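Local coordinates for fucoxanthin chlorophyll a/c-binding protein Lhcq3 (Chaetoceros gracilis, PDB 6L4U) that probably harvests light for photosynthesis in a diatom, holding chlorophylls a and c1 and carotenoids close together for the transfer of excitation energy, at residues L75-Y80 / M179-S184; G37-V42 / E171-R176; F185-A188 / G193-P196. All blocks are in the same frame, centred on the assembly; numbering follows the deposited sequence.

Contact 1: residues L75-Y80 / M179-S184. With CLA (chlorophyll a), chain B.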
loop_
_atom_site.group_PDB
_atom_site.type_symbol
_atom_site.label_atom_id
_atom_site.label_comp_id
_atom_site.label_asym_id
_atom_site.label_seq_id
_atom_site.Cartn_x
_atom_site.Cartn_y
_atom_site.Cartn_z
ATOM N N LEU X 75 -29.875 72.842 -36.742
ATOM C CA LEU X 75 -29.798 73.179 -35.330
ATOM C C LEU X 75 -28.393 73.593 -34.924
ATOM O O LEU X 75 -28.231 74.298 -33.927
ATOM C CB LEU X 75 -30.244 71.995 -34.473
ATOM C CG LEU X 75 -31.688 71.515 -34.600
ATOM C CD1 LEU X 75 -31.892 70.277 -33.752
ATOM C CD2 LEU X 75 -32.664 72.601 -34.212
ATOM N N ALA X 76 -27.378 73.179 -35.677
ATOM C CA ALA X 76 -26.007 73.492 -35.303
ATOM C C ALA X 76 -25.559 74.832 -35.863
ATOM O O ALA X 76 -24.815 75.562 -35.199
ATOM C CB ALA X 76 -25.067 72.385 -35.767
ATOM N N THR X 77 -25.980 75.153 -37.087
ATOM C CA THR X 77 -25.689 76.463 -37.655
ATOM C C THR X 77 -26.382 77.563 -36.863
ATOM O O THR X 77 -25.777 78.598 -36.564
ATOM C CB THR X 77 -26.132 76.497 -39.117
ATOM O OG1 THR X 77 -25.439 75.480 -39.846
ATOM C CG2 THR X 77 -25.844 77.845 -39.739
ATOM N N THR X 78 -27.622 77.319 -36.450
ATOM C CA THR X 78 -28.369 78.318 -35.701
ATOM C C THR X 78 -27.869 78.416 -34.267
ATOM O O THR X 78 -27.783 79.516 -33.709
ATOM C CB THR X 78 -29.855 77.974 -35.763
ATOM O OG1 THR X 78 -30.267 78.001 -37.132
ATOM C CG2 THR X 78 -30.698 78.956 -34.977
ATOM N N GLY X 79 -27.488 77.285 -33.672
ATOM C CA GLY X 79 -26.936 77.310 -32.329
ATOM C C GLY X 79 -25.597 78.010 -32.244
ATOM O O GLY X 79 -25.250 78.567 -31.201
ATOM N N TYR X 80 -24.833 78.010 -33.334
ATOM C CA TYR X 80 -23.614 78.804 -33.369
ATOM C C TYR X 80 -23.906 80.271 -33.639
ATOM O O TYR X 80 -23.205 81.143 -33.116
ATOM C CB TYR X 80 -22.655 78.260 -34.425
ATOM C CG TYR X 80 -21.205 78.554 -34.128
ATOM C CD1 TYR X 80 -20.443 77.683 -33.361
ATOM C CD2 TYR X 80 -20.599 79.705 -34.610
ATOM C CE1 TYR X 80 -19.115 77.949 -33.083
ATOM C CE2 TYR X 80 -19.273 79.981 -34.337
ATOM C CZ TYR X 80 -18.538 79.099 -33.576
ATOM O OH TYR X 80 -17.219 79.371 -33.303
ATOM N N MET X 179 -25.213 72.146 -43.574
ATOM C CA MET X 179 -24.088 71.240 -43.373
ATOM C C MET X 179 -22.785 71.839 -43.874
ATOM O O MET X 179 -21.732 71.624 -43.266
ATOM C CB MET X 179 -24.357 69.905 -44.066
ATOM C CG MET X 179 -25.160 68.951 -43.219
ATOM S SD MET X 179 -26.343 67.980 -44.133
ATOM C CE MET X 179 -25.219 66.893 -44.924
ATOM N N ILE X 180 -22.839 72.587 -44.974
ATOM C CA ILE X 180 -21.692 73.375 -45.406
ATOM C C ILE X 180 -21.420 74.498 -44.415
ATOM O O ILE X 180 -20.263 74.850 -44.151
ATOM C CB ILE X 180 -21.945 73.908 -46.826
ATOM C CG1 ILE X 180 -22.292 72.751 -47.754
ATOM C CG2 ILE X 180 -20.743 74.648 -47.365
ATOM C CD1 ILE X 180 -22.665 73.189 -49.123
ATOM N N ALA X 181 -22.481 75.046 -43.819
ATOM C CA ALA X 181 -22.351 76.210 -42.950
ATOM C C ALA X 181 -21.676 75.856 -41.632
ATOM O O ALA X 181 -20.785 76.578 -41.172
ATOM C CB ALA X 181 -23.725 76.823 -42.700
ATOM N N ILE X 182 -22.082 74.748 -41.006
ATOM C CA ILE X 182 -21.493 74.393 -39.719
ATOM C C ILE X 182 -20.083 73.842 -39.917
ATOM O O ILE X 182 -19.210 74.034 -39.064
ATOM C CB ILE X 182 -22.421 73.424 -38.950
ATOM C CG1 ILE X 182 -21.876 73.105 -37.557
ATOM C CG2 ILE X 182 -22.639 72.133 -39.707
ATOM C CD1 ILE X 182 -21.817 74.291 -36.640
ATOM N N MET X 183 -19.813 73.213 -41.066
ATOM C CA MET X 183 -18.444 72.822 -41.380
ATOM C C MET X 183 -17.579 74.036 -41.685
ATOM O O MET X 183 -16.359 73.984 -41.502
ATOM C CB MET X 183 -18.421 71.844 -42.555
ATOM C CG MET X 183 -18.794 70.412 -42.196
ATOM S SD MET X 183 -18.211 69.883 -40.574
ATOM C CE MET X 183 -16.475 69.601 -40.907
ATOM N N SER X 184 -18.186 75.132 -42.144
ATOM C CA SER X 184 -17.437 76.372 -42.305
ATOM C C SER X 184 -17.182 77.046 -40.967
ATOM O O SER X 184 -16.149 77.698 -40.795
ATOM C CB SER X 184 -18.185 77.327 -43.229
ATOM O OG SER X 184 -19.199 78.016 -42.523
HETATM MG MG CLA B . -27.936 76.132 -28.007
HETATM C CHA CLA B . -27.513 77.494 -24.877
HETATM C CHB CLA B . -25.904 73.595 -27.075
HETATM C CHC CLA B . -28.864 74.532 -30.826
HETATM C CHD CLA B . -30.412 78.785 -28.718
HETATM N NA CLA B . -26.927 75.600 -26.280
HETATM C C1A CLA B . -26.768 76.231 -25.183
HETATM C C2A CLA B . -25.869 75.587 -24.161
HETATM C C3A CLA B . -25.328 74.409 -24.922
HETATM C C4A CLA B . -26.108 74.554 -26.182
HETATM C CMA CLA B . -23.848 74.622 -25.194
HETATM C CAA CLA B . -26.611 74.661 -23.184
HETATM C CBA CLA B . -27.933 74.984 -22.490
HETATM C CGA CLA B . -29.195 74.877 -23.324
HETATM O O1A CLA B . -30.264 75.147 -22.808
HETATM O O2A CLA B . -29.224 74.480 -24.721
HETATM N NB CLA B . -27.457 74.323 -28.811
HETATM C C1B CLA B . -26.553 73.452 -28.376
HETATM C C2B CLA B . -26.309 72.279 -29.251
HETATM C C3B CLA B . -27.221 72.582 -30.378
HETATM C C4B CLA B . -27.865 73.860 -29.988
HETATM C CMB CLA B . -25.369 71.122 -29.040
HETATM C CAB CLA B . -27.479 71.834 -31.626
HETATM C CBB CLA B . -26.501 71.462 -32.419
HETATM N NC CLA B . -29.341 76.580 -29.442
HETATM C C1C CLA B . -29.556 75.793 -30.509
HETATM C C2C CLA B . -30.602 76.281 -31.438
HETATM C C3C CLA B . -31.050 77.536 -30.810
HETATM C C4C CLA B . -30.204 77.617 -29.596
HETATM C CMC CLA B . -31.087 75.652 -32.713
HETATM C CAC CLA B . -32.108 78.498 -31.282
HETATM C CBC CLA B . -33.395 78.010 -30.659
HETATM N ND CLA B . -28.823 77.731 -27.116
HETATM C C1D CLA B . -29.746 78.786 -27.417
HETATM C C2D CLA B . -29.935 79.799 -26.347
HETATM C C3D CLA B . -29.009 79.252 -25.321
HETATM C C4D CLA B . -28.444 78.099 -25.840
HETATM C CMD CLA B . -30.748 81.049 -26.158
HETATM C CAD CLA B . -28.460 79.434 -23.956
HETATM O OBD CLA B . -28.734 80.388 -23.150
HETATM C CBD CLA B . -27.497 78.358 -23.669
HETATM C CGD CLA B . -26.162 79.017 -23.544
HETATM O O1D CLA B . -25.551 78.969 -22.495
HETATM O O2D CLA B . -25.574 79.711 -24.673
HETATM C CED CLA B . -24.177 79.986 -24.661
HETATM C C1 CLA B . -30.248 75.064 -25.525
HETATM C C2 CLA B . -31.042 74.046 -26.305
HETATM C C3 CLA B . -31.993 74.420 -27.178
HETATM C C4 CLA B . -32.321 75.866 -27.401
HETATM C C5 CLA B . -32.773 73.384 -27.942
HETATM C C6 CLA B . -32.082 72.929 -29.220
HETATM C C7 CLA B . -33.095 72.715 -30.337
HETATM C C8 CLA B . -34.157 71.683 -29.970
HETATM C C9 CLA B . -33.547 70.293 -29.847
HETATM C C10 CLA B . -35.249 71.671 -31.031
HETATM C C11 CLA B . -36.596 72.171 -30.511
HETATM C C12 CLA B . -36.635 73.676 -30.239
HETATM C C13 CLA B . -37.018 74.564 -31.433
HETATM C C14 CLA B . -37.914 73.866 -32.455
HETATM C C15 CLA B . -35.775 75.140 -32.109
HETATM C C16 CLA B . -36.075 76.459 -32.811
HETATM C C17 CLA B . -35.191 76.659 -34.037
HETATM C C18 CLA B . -35.473 77.991 -34.729
HETATM C C19 CLA B . -35.046 79.173 -33.867
HETATM C C20 CLA B . -36.941 78.118 -35.124
#

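Contact 2: residues G37-V42 / E171-R176. With CLA (chlorophyll a), chain C.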
loop_
_atom_site.group_PDB
_atom_site.type_symbol
_atom_site.label_atom_id
_atom_site.label_comp_id
_atom_site.label_asym_id
_atom_site.label_seq_id
_atom_site.Cartn_x
_atom_site.Cartn_y
_atom_site.Cartn_z
ATOM N N GLY X 37 -35.282 65.065 -53.044
ATOM C CA GLY X 37 -34.107 65.937 -53.045
ATOM C C GLY X 37 -33.573 66.337 -54.413
ATOM O O GLY X 37 -32.707 67.215 -54.481
ATOM N N SER X 38 -34.060 65.725 -55.490
ATOM C CA SER X 38 -33.776 66.190 -56.840
ATOM C C SER X 38 -34.471 67.528 -57.074
ATOM O O SER X 38 -35.696 67.627 -56.947
ATOM C CB SER X 38 -34.240 65.153 -57.859
ATOM O OG SER X 38 -34.036 65.610 -59.184
ATOM N N THR X 39 -33.694 68.557 -57.414
ATOM C CA THR X 39 -34.250 69.891 -57.615
ATOM C C THR X 39 -33.858 70.479 -58.964
ATOM O O THR X 39 -33.361 69.767 -59.842
ATOM C CB THR X 39 -33.817 70.838 -56.495
ATOM O OG1 THR X 39 -32.427 70.646 -56.210
ATOM C CG2 THR X 39 -34.635 70.588 -55.243
ATOM N N ALA X 40 -34.109 71.788 -59.131
ATOM C CA ALA X 40 -33.892 72.438 -60.425
ATOM C C ALA X 40 -32.430 72.523 -60.865
ATOM O O ALA X 40 -32.132 72.099 -61.996
ATOM C CB ALA X 40 -34.560 73.815 -60.432
ATOM N N PRO X 41 -31.453 73.106 -60.056
ATOM C CA PRO X 41 -30.123 73.371 -60.637
ATOM C C PRO X 41 -29.334 72.114 -60.966
ATOM O O PRO X 41 -28.809 71.978 -62.073
ATOM C CB PRO X 41 -29.408 74.191 -59.553
ATOM C CG PRO X 41 -30.403 74.486 -58.536
ATOM C CD PRO X 41 -31.436 73.444 -58.619
ATOM N N VAL X 42 -29.255 71.189 -60.018
ATOM C CA VAL X 42 -28.628 69.891 -60.235
ATOM C C VAL X 42 -29.567 68.829 -59.671
ATOM O O VAL X 42 -29.632 68.616 -58.455
ATOM C CB VAL X 42 -27.222 69.808 -59.623
ATOM C CG1 VAL X 42 -26.220 70.392 -60.590
ATOM C CG2 VAL X 42 -27.137 70.614 -58.337
ATOM N N GLU X 171 -36.631 71.159 -46.885
ATOM C CA GLU X 171 -35.939 70.614 -45.723
ATOM C C GLU X 171 -34.548 70.137 -46.099
ATOM O O GLU X 171 -33.574 70.418 -45.390
ATOM C CB GLU X 171 -36.739 69.466 -45.101
ATOM C CG GLU X 171 -36.037 68.834 -43.903
ATOM C CD GLU X 171 -36.967 68.149 -42.918
ATOM O OE1 GLU X 171 -38.197 68.274 -43.031
ATOM O OE2 GLU X 171 -36.456 67.478 -42.004
ATOM N N LEU X 172 -34.436 69.432 -47.224
ATOM C CA LEU X 172 -33.148 68.895 -47.639
ATOM C C LEU X 172 -32.212 69.997 -48.113
ATOM O O LEU X 172 -31.030 69.993 -47.760
ATOM C CB LEU X 172 -33.348 67.844 -48.727
ATOM C CG LEU X 172 -33.882 66.506 -48.210
ATOM C CD1 LEU X 172 -34.043 65.510 -49.337
ATOM C CD2 LEU X 172 -32.972 65.950 -47.132
ATOM N N ASN X 173 -32.725 70.958 -48.890
ATOM C CA ASN X 173 -31.883 72.037 -49.403
ATOM C C ASN X 173 -31.386 72.942 -48.283
ATOM O O ASN X 173 -30.241 73.404 -48.318
ATOM C CB ASN X 173 -32.640 72.854 -50.444
ATOM C CG ASN X 173 -32.635 72.208 -51.807
ATOM O OD1 ASN X 173 -31.707 72.396 -52.590
ATOM N ND2 ASN X 173 -33.675 71.444 -52.102
ATOM N N ASN X 174 -32.227 73.205 -47.283
ATOM C CA ASN X 174 -31.745 73.932 -46.114
ATOM C C ASN X 174 -30.846 73.055 -45.262
ATOM O O ASN X 174 -29.986 73.564 -44.541
ATOM C CB ASN X 174 -32.916 74.465 -45.292
ATOM C CG ASN X 174 -33.629 75.615 -45.973
ATOM O OD1 ASN X 174 -33.398 76.782 -45.655
ATOM N ND2 ASN X 174 -34.496 75.291 -46.922
ATOM N N GLY X 175 -31.024 71.737 -45.338
ATOM C CA GLY X 175 -30.082 70.845 -44.694
ATOM C C GLY X 175 -28.747 70.805 -45.408
ATOM O O GLY X 175 -27.695 70.811 -44.764
ATOM N N ARG X 176 -28.773 70.776 -46.748
ATOM C CA ARG X 176 -27.546 70.767 -47.541
ATOM C C ARG X 176 -26.727 72.031 -47.323
ATOM O O ARG X 176 -25.493 71.984 -47.312
ATOM C CB ARG X 176 -27.872 70.638 -49.028
ATOM C CG ARG X 176 -28.426 69.317 -49.502
ATOM C CD ARG X 176 -29.123 69.562 -50.825
ATOM N NE ARG X 176 -30.053 68.512 -51.203
ATOM C CZ ARG X 176 -29.912 67.713 -52.256
ATOM N NH1 ARG X 176 -28.837 67.794 -53.071
ATOM N NH2 ARG X 176 -30.848 66.802 -52.480
HETATM MG MG CLA C . -26.724 64.947 -50.625
HETATM C CHA CLA C . -28.467 64.019 -53.445
HETATM C CHB CLA C . -26.919 61.744 -49.557
HETATM C CHC CLA C . -24.647 65.799 -48.154
HETATM C CHD CLA C . -26.162 68.250 -52.185
HETATM N NA CLA C . -27.495 63.180 -51.377
HETATM C C1A CLA C . -28.162 62.949 -52.439
HETATM C C2A CLA C . -28.635 61.541 -52.634
HETATM C C3A CLA C . -28.211 60.887 -51.346
HETATM C C4A CLA C . -27.492 62.024 -50.718
HETATM C CMA CLA C . -29.429 60.533 -50.507
HETATM C CAA CLA C . -27.625 61.036 -53.680
HETATM C CBA CLA C . -27.438 59.537 -53.890
HETATM C CGA CLA C . -26.175 58.989 -53.248
HETATM O O1A CLA C . -26.038 57.796 -53.100
HETATM O O2A CLA C . -25.129 59.836 -52.706
HETATM N NB CLA C . -25.916 63.910 -49.072
HETATM C C1B CLA C . -26.118 62.646 -48.736
HETATM C C2B CLA C . -25.400 62.185 -47.524
HETATM C C3B CLA C . -24.707 63.424 -47.117
HETATM C C4B CLA C . -25.109 64.410 -48.148
HETATM C CMB CLA C . -25.395 60.828 -46.884
HETATM C CAB CLA C . -23.817 63.672 -45.965
HETATM C CBB CLA C . -24.223 63.463 -44.740
HETATM N NC CLA C . -25.609 66.644 -50.294
HETATM C C1C CLA C . -24.902 66.822 -49.171
HETATM C C2C CLA C . -24.339 68.181 -48.986
HETATM C C3C CLA C . -24.796 68.891 -50.188
HETATM C C4C CLA C . -25.554 67.847 -50.911
HETATM C CMC CLA C . -23.517 68.730 -47.861
HETATM C CAC CLA C . -24.541 70.316 -50.591
HETATM C CBC CLA C . -23.258 70.264 -51.389
HETATM N ND CLA C . -27.078 65.935 -52.359
HETATM C C1D CLA C . -26.999 67.270 -52.865
HETATM C C2D CLA C . -27.818 67.556 -54.057
HETATM C C3D CLA C . -28.392 66.205 -54.294
HETATM C C4D CLA C . -27.932 65.374 -53.289
HETATM C CMD CLA C . -28.041 68.744 -54.947
HETATM C CAD CLA C . -29.289 65.410 -55.160
HETATM O OBD CLA C . -29.906 65.851 -56.194
HETATM C CBD CLA C . -29.374 64.037 -54.629
HETATM C CGD CLA C . -30.776 63.798 -54.180
HETATM O O1D CLA C . -31.212 64.322 -53.173
HETATM O O2D CLA C . -31.616 62.887 -54.925
HETATM C CED CLA C . -32.714 62.280 -54.259
HETATM C C1 CLA C . -24.576 59.398 -51.467
HETATM C C2 CLA C . -23.845 60.499 -50.740
HETATM C C3 CLA C . -22.914 60.225 -49.813
HETATM C C4 CLA C . -22.578 58.803 -49.455
HETATM C C5 CLA C . -22.214 61.374 -49.127
HETATM C C6 CLA C . -21.199 60.948 -48.076
HETATM C C7 CLA C . -19.964 61.841 -48.072
HETATM C C8 CLA C . -18.986 61.527 -49.198
HETATM C C9 CLA C . -18.713 60.033 -49.313
HETATM C C10 CLA C . -17.685 62.275 -48.941
HETATM C C11 CLA C . -17.914 63.777 -48.969
HETATM C C12 CLA C . -16.698 64.551 -48.484
HETATM C C13 CLA C . -16.709 65.939 -49.110
HETATM C C14 CLA C . -15.833 65.984 -50.355
HETATM C C15 CLA C . -16.272 66.982 -48.089
HETATM C C16 CLA C . -16.758 68.362 -48.509
HETATM C C17 CLA C . -16.956 69.292 -47.317
HETATM C C18 CLA C . -18.224 70.124 -47.484
HETATM C C19 CLA C . -18.226 70.903 -48.793
HETATM C C20 CLA C . -18.433 71.069 -46.310
#

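Contact 3: residues F185-A188 / G193-P196. With KC1 (Chlorophyll c1), chain D.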
loop_
_atom_site.group_PDB
_atom_site.type_symbol
_atom_site.label_atom_id
_atom_site.label_comp_id
_atom_site.label_asym_id
_atom_site.label_seq_id
_atom_site.Cartn_x
_atom_site.Cartn_y
_atom_site.Cartn_z
ATOM N N PHE X 185 -18.101 76.895 -40.014
ATOM C CA PHE X 185 -17.970 77.581 -38.732
ATOM C C PHE X 185 -16.881 76.949 -37.881
ATOM O O PHE X 185 -16.160 77.653 -37.165
ATOM C CB PHE X 185 -19.296 77.558 -37.967
ATOM C CG PHE X 185 -20.384 78.422 -38.562
ATOM C CD1 PHE X 185 -20.135 79.304 -39.604
ATOM C CD2 PHE X 185 -21.670 78.339 -38.064
ATOM C CE1 PHE X 185 -21.146 80.080 -40.132
ATOM C CE2 PHE X 185 -22.680 79.114 -38.587
ATOM C CZ PHE X 185 -22.420 79.982 -39.623
ATOM N N ILE X 186 -16.755 75.623 -37.943
ATOM C CA ILE X 186 -15.687 74.930 -37.233
ATOM C C ILE X 186 -14.351 75.187 -37.914
ATOM O O ILE X 186 -13.322 75.349 -37.245
ATOM C CB ILE X 186 -16.017 73.428 -37.156
ATOM C CG1 ILE X 186 -17.367 73.222 -36.477
ATOM C CG2 ILE X 186 -14.960 72.670 -36.375
ATOM C CD1 ILE X 186 -17.934 71.844 -36.682
ATOM N N SER X 187 -14.345 75.257 -39.246
ATOM C CA SER X 187 -13.111 75.519 -39.979
ATOM C C SER X 187 -12.639 76.952 -39.774
ATOM O O SER X 187 -11.433 77.219 -39.770
ATOM C CB SER X 187 -13.317 75.231 -41.462
ATOM O OG SER X 187 -12.139 75.497 -42.197
ATOM N N ALA X 188 -13.575 77.886 -39.605
ATOM C CA ALA X 188 -13.196 79.262 -39.309
ATOM C C ALA X 188 -12.731 79.418 -37.870
ATOM O O ALA X 188 -11.901 80.287 -37.581
ATOM C CB ALA X 188 -14.365 80.203 -39.585
ATOM N N GLY X 193 -9.140 82.455 -41.874
ATOM C CA GLY X 193 -9.020 82.717 -43.289
ATOM C C GLY X 193 -9.450 81.581 -44.187
ATOM O O GLY X 193 -9.263 81.673 -45.406
ATOM N N SER X 194 -10.014 80.510 -43.622
ATOM C CA SER X 194 -10.509 79.404 -44.433
ATOM C C SER X 194 -11.729 79.817 -45.238
ATOM O O SER X 194 -11.897 79.399 -46.389
ATOM C CB SER X 194 -10.843 78.216 -43.539
ATOM O OG SER X 194 -9.667 77.596 -43.063
ATOM N N VAL X 195 -12.589 80.636 -44.648
ATOM C CA VAL X 195 -13.742 81.213 -45.326
ATOM C C VAL X 195 -13.571 82.733 -45.319
ATOM O O VAL X 195 -13.226 83.317 -44.280
ATOM C CB VAL X 195 -15.061 80.753 -44.683
ATOM C CG1 VAL X 195 -15.061 80.948 -43.177
ATOM C CG2 VAL X 195 -16.243 81.467 -45.304
ATOM N N PRO X 196 -13.716 83.404 -46.466
ATOM C CA PRO X 196 -13.440 84.850 -46.507
ATOM C C PRO X 196 -14.486 85.706 -45.817
ATOM O O PRO X 196 -14.215 86.884 -45.559
ATOM C CB PRO X 196 -13.384 85.152 -48.011
ATOM C CG PRO X 196 -14.155 84.049 -48.650
ATOM C CD PRO X 196 -13.898 82.840 -47.813
HETATM N NB KC1 D . -13.453 78.991 -48.668
HETATM N ND KC1 D . -10.980 76.535 -46.603
HETATM C C1A KC1 D . -9.278 78.675 -48.268
HETATM C C1B KC1 D . -13.139 79.861 -49.619
HETATM C C1C KC1 D . -14.922 76.855 -47.032
HETATM C C1D KC1 D . -11.093 75.439 -45.682
HETATM C C2A KC1 D . -8.392 79.657 -49.014
HETATM C C2B KC1 D . -14.265 80.336 -50.457
HETATM C C2C KC1 D . -15.836 75.886 -46.390
HETATM C C2D KC1 D . -9.821 74.917 -45.130
HETATM C C3A KC1 D . -9.417 80.486 -49.760
HETATM C C3B KC1 D . -15.406 79.609 -49.862
HETATM C C3C KC1 D . -14.923 75.005 -45.646
HETATM C C3D KC1 D . -8.873 75.830 -45.821
HETATM C C4A KC1 D . -10.660 79.802 -49.327
HETATM C C4B KC1 D . -14.774 78.815 -48.761
HETATM C C4C KC1 D . -13.589 75.583 -45.957
HETATM C C4D KC1 D . -9.604 76.689 -46.626
HETATM C CAA KC1 D . -7.495 79.002 -50.079
HETATM C CAB KC1 D . -16.828 79.686 -50.294
HETATM C CAC KC1 D . -15.266 73.814 -44.789
HETATM C CAD KC1 D . -7.445 76.160 -45.992
HETATM C CBA KC1 D . -6.891 79.956 -51.116
HETATM C CBB KC1 D . -17.862 79.708 -49.474
HETATM C CBC KC1 D . -15.136 72.612 -45.694
HETATM C CBD KC1 D . -7.321 77.292 -46.932
HETATM C CED KC1 D . -6.082 79.588 -44.110
HETATM C CGA KC1 D . -6.025 81.050 -50.522
HETATM C CGD KC1 D . -6.656 78.424 -46.217
HETATM C CHA KC1 D . -8.718 77.630 -47.336
HETATM C CHB KC1 D . -11.770 80.310 -49.851
HETATM C CHC KC1 D . -15.508 77.907 -47.869
HETATM C CHD KC1 D . -12.417 74.920 -45.354
HETATM C CMA KC1 D . -9.447 81.892 -49.173
HETATM C CMB KC1 D . -14.244 81.306 -51.604
HETATM C CMC KC1 D . -17.333 75.820 -46.479
HETATM C CMD KC1 D . -9.400 73.832 -44.177
HETATM N NA KC1 D . -10.542 78.785 -48.474
HETATM N NC KC1 D . -13.618 76.664 -46.776
HETATM O O1A KC1 D . -5.870 82.101 -51.123
HETATM O O1D KC1 D . -5.881 79.150 -46.812
HETATM O O2A KC1 D . -5.371 80.890 -49.233
HETATM O O2D KC1 D . -6.899 78.654 -44.807
HETATM O OBD KC1 D . -6.481 75.564 -45.398
HETATM MG MG KC1 D . -12.161 77.922 -47.505
#

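Contact 1: residues L75-Y80 / M179-S184
Thr77 OG1 lies between the two helices, bonded to Ala73 O one turn back on its own helix, while it faces Ala181 CB and Ile182 N, the latter at 3.6 Å. The bond to Ala73 O satisfies the hydroxyl inside its helix, so across the interface it acts by packing. With OG1 beside the backbone N (chi1 -59°), the methyl CG2 is left to meet Ala181 CB at 3.8 Å. Ile182 is the larger apolar piece. Its CG1 is anti to the backbone N (chi1 -176°), which carries that branch to Ala76, where CG1 lies 3.7 Å from Ala76 CB and CD1 reaches 3.6 Å from Ala76 O. The small Ala76 and Ala181 are consistent with the 8.6 Å approach of the axes of the two segments, which cross at 45°. Away from this interface helix 75-80 carries a chlorophyll a: Gly79 CA lies 3.5 Å from its C1C, and a side chain there would run into CHC. Helices 56-85 and 161-190 form the crossed central pair of the light-harvesting fold, with a diadinoxanthin against Ala76 and Ile182, a fucoxanthin against Thr77 and Ala181, and Tyr80 continuing the packing to helix 107-110.

Contact 2: residues G37-V42 / E171-R176
The irregular segment 37-42 passes beside helix 171-176 and comes nearest at Gly37, whose CA is 6.2 Å from Leu172 CA. Leu172 sends CD1 to within 3.7 Å of Gly37 CA, and a CB on the glycine would crowd Leu172 CD1 and run into the chlorophyll a carbonyl O1D. A second touch lies further along, where the Thr39 methyl CG2 meets Asn173 ND2 at 3.4 Å, the two side chains approaching from opposite directions; ND2 itself donates to Asp169 O. The helix segment carries the Glu-Leu-Asn-Asn-Gly-Arg sequence of the chlorophyll a/b-binding family, and Glu171 makes a salt bridge with Arg71, one of the charge pairs that tie the two crossed helices of this fold together. Arg176 runs extended from CG to NE over the chlorophyll, with CG 3.5 Å from C4C and CD 3.5 Å from CHD of the macrocycle. As modelled, its guanidinium turns one face to ND, but NH1 is set so close to C2D that the placing of the group is doubtful, and with it the weak bond from NH2 to O1D. The same doubt covers the approach of Arg176 NH2 to Gly37 O, which in any case has a poor angle for a hydrogen bond.

Contact 3: residues F185-A188 / G193-P196
Ser187, near the end of helix 161-190, meets Ser194 in the loop that follows, and both lie against one face of a chlorophyll c1. Metal coordination is the strongest interaction here: the backbone Ser194 O binds the chlorophyll magnesium at 1.9 Å, so the main chain of the loop supplies the ligand. The two serines make close van der Waals contacts with each other and with the pigment. Ser187 OG stands anti to the backbone N (chi1 179°), which carries it out from the helix to 3.3 Å from Ser194 CB and, over the macrocycle, to 3.2 Å from the chlorophyll CHD; Ser194 CB rests 3.5 Å from the chlorophyll ND. The polar bond is that of Ser194 OG back to Ile191 O, a link that fixes the rotation of this side chain. Gly193 just before it has a positive phi (89°), a backbone shape that a side chain would strain against the preceding carbonyl, and a turn consistent with the loop folding back alongside the helix. Apolar packing is lighter. Ala188 CB touches Val195 CG1 at 3.7 Å, and Val195 also lies against a fucoxanthin. Pro196 lays CD and CG over the C1B–C2B edge of pyrrole B, on the same face as Ser194 O, with CD 3.6 Å from C1B and CG 4.0 Å from the methyl CMB. A glycine in place of Pro196 would probably open a gap over this edge of pyrrole B and leave the backbone beyond Val195 freer to turn, making the seat of the pigment less firm. Helix end and returning loop together form a pigment site of the kind in which a backbone carbonyl, in place of a side chain, is the axial ligand of a chlorophyll, here a chlorophyll c1 beside the last helix of the light-harvesting fold.

Overall arrangement
All three contacts draw on helix 161-190, taken at successive levels along it. Contact 1 is the most central, about 8 Å from the centre of the chain, and joins two helices by van der Waals packing of small and apolar side chains with a threonine hydroxyl bonded within its own helix. All three are buried, though in contact 2 Thr39 and Leu172 are partly exposed. Contacts 2 and 3 lie further out, their centres about 15 and 19 Å from that of the chain, and set a loop against the helix beside a chlorophyll: contact 2 by a side chain laid over the macrocycle, contact 3 by a backbone ligand to magnesium. Contact 1 touches contact 3 directly, through Thr77 and Phe185, whereas contacts 2 and 3 do not meet.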